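Local coordinates for protein DNA ligase (Archaeoglobus fulgidus, PDB 3GDE) that probably seals nicks in double-stranded DNA during replication, recombination and repair, using ATP and a covalent enzyme-AMP intermediate, at residues F340-L343 with E348-D351. Numbering follows the deposited sequence.
Sequences FDIL and ECID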
loop_
_atom_site.group_PDB
_atom_site.type_symbol
_atom_site.label_atom_id
_atom_site.label_comp_id
_atom_site.label_asym_id
_atom_site.label_seq_id
_atom_site.Cartn_x
_atom_site.Cartn_y
_atom_site.Cartn_z
ATOM N N PHE A 340 5.181 3.277 21.578
ATOM C CA PHE A 340 6.583 3.696 21.614
ATOM C C PHE A 340 6.823 5.120 21.121
ATOM O O PHE A 340 7.923 5.642 21.260
ATOM C CB PHE A 340 7.481 2.708 20.856
ATOM C CG PHE A 340 7.104 2.494 19.404
ATOM C CD1 PHE A 340 7.514 3.393 18.414
ATOM C CD2 PHE A 340 6.386 1.361 19.018
ATOM C CE1 PHE A 340 7.191 3.186 17.068
ATOM C CE2 PHE A 340 6.046 1.152 17.668
ATOM C CZ PHE A 340 6.457 2.072 16.694
ATOM N N ASP A 341 5.806 5.739 20.532
ATOM C CA ASP A 341 5.922 7.124 20.090
ATOM C C ASP A 341 4.590 7.879 20.020
ATOM O O ASP A 341 3.512 7.288 20.076
ATOM C CB ASP A 341 6.667 7.213 18.750
ATOM C CG ASP A 341 7.686 8.335 18.728
ATOM O OD1 ASP A 341 7.441 9.393 19.349
ATOM O OD2 ASP A 341 8.739 8.159 18.092
ATOM N N ILE A 342 4.698 9.195 19.896
ATOM C CA ILE A 342 3.552 10.098 19.867
ATOM C C ILE A 342 3.837 11.192 18.829
ATOM O O ILE A 342 4.931 11.759 18.795
ATOM C CB ILE A 342 3.257 10.670 21.295
ATOM C CG1 ILE A 342 2.065 11.643 21.286
ATOM C CG2 ILE A 342 4.539 11.280 21.933
ATOM C CD1 ILE A 342 1.552 11.986 22.673
ATOM N N LEU A 343 2.865 11.455 17.960
ATOM C CA LEU A 343 3.073 12.365 16.826
ATOM C C LEU A 343 2.249 13.628 17.024
ATOM O O LEU A 343 2.538 14.685 16.458
ATOM C CB LEU A 343 2.688 11.709 15.490
ATOM C CG LEU A 343 2.863 10.211 15.158
ATOM C CD1 LEU A 343 2.881 10.017 13.635
ATOM C CD2 LEU A 343 4.083 9.558 15.784
ATOM N N GLU A 348 0.751 19.033 16.535
ATOM C CA GLU A 348 1.937 18.313 16.076
ATOM C C GLU A 348 3.026 18.362 17.130
ATOM O O GLU A 348 3.188 19.388 17.805
ATOM C CB GLU A 348 2.492 18.962 14.816
ATOM C CG GLU A 348 1.736 18.655 13.556
ATOM C CD GLU A 348 2.481 19.112 12.311
ATOM O OE1 GLU A 348 3.466 19.870 12.421
ATOM O OE2 GLU A 348 2.080 18.712 11.206
ATOM N N CYS A 349 3.767 17.260 17.268
ATOM C CA CYS A 349 4.908 17.201 18.191
ATOM C C CYS A 349 6.037 16.331 17.627
ATOM O O CYS A 349 6.977 15.964 18.337
ATOM C CB CYS A 349 4.474 16.744 19.592
ATOM S SG CYS A 349 3.906 15.033 19.741
ATOM N N ILE A 350 5.941 16.045 16.331
ATOM C CA ILE A 350 6.958 15.305 15.586
ATOM C C ILE A 350 8.291 16.038 15.442
ATOM O O ILE A 350 9.317 15.398 15.206
ATOM C CB ILE A 350 6.460 14.868 14.183
ATOM C CG1 ILE A 350 5.949 16.057 13.359
ATOM C CG2 ILE A 350 5.393 13.790 14.309
ATOM C CD1 ILE A 350 6.005 15.842 11.837
ATOM N N ASP A 351 8.284 17.364 15.592
ATOM C CA ASP A 351 9.518 18.157 15.488
ATOM C C ASP A 351 10.393 18.118 16.742
ATOM O O ASP A 351 11.563 18.502 16.683
ATOM C CB ASP A 351 9.227 19.612 15.086
ATOM C CG ASP A 351 8.752 19.750 13.639
ATOM O OD1 ASP A 351 8.901 18.803 12.840
ATOM O OD2 ASP A 351 8.234 20.830 13.295
#
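With chi1 at 68°, Cys349 tucks its sulfur back over its own main chain, flanked by N and C, and SG is thereby laid against the chain of Ile342 and Leu343. Cys349 SG lies 3.5 Å from Leu343 C and 3.6 Å from Ile342 O, close packing against the backbone. Ile342 meets the same sulfur from its side chain: Ile342 CG1 passes 4.2 Å from Cys349 SG. On Ile350 the branch that does the touching is CG2, swung opposite the residue's own C; this methyl abuts Leu343 CB at 3.6 Å, while the Leu343 side chain also touches Val226, Tyr409 and Gln259. One hydrogen bond joins the backbones, from Cys349 N to Leu343 O at 3.0 Å, with an N-H...O angle of 152°. The donor sits well above the carbonyl plane, 42° out of it, rather than on a lone pair. The contact closes a short excursion in the adenylation domain of the ligase: past strand 335-342 the chain turns a corner at Leu343, runs through the short strand 344-345, and the returning loop leads into helix 354-364, whose Leu360 packs on both Ile342 and Cys349. Just upstream, Phe340 and Asp341 form a classic beta bulge in strand 335-342, both facing Asp299 of the antiparallel strand 296-306, and Phe340, a predicted ATP-binding residue, touches Arg257 and Glu301, also predicted to bind ATP. Asp341 OD1 accepts Ile342 N at 2.8 Å through its anti lone pair and also forms a salt bridge with Arg357 NE, two interactions that together limit rotation of the carboxylate. Glu348 OE2 accepts a hydrogen bond from Ile220 N, outside both segments.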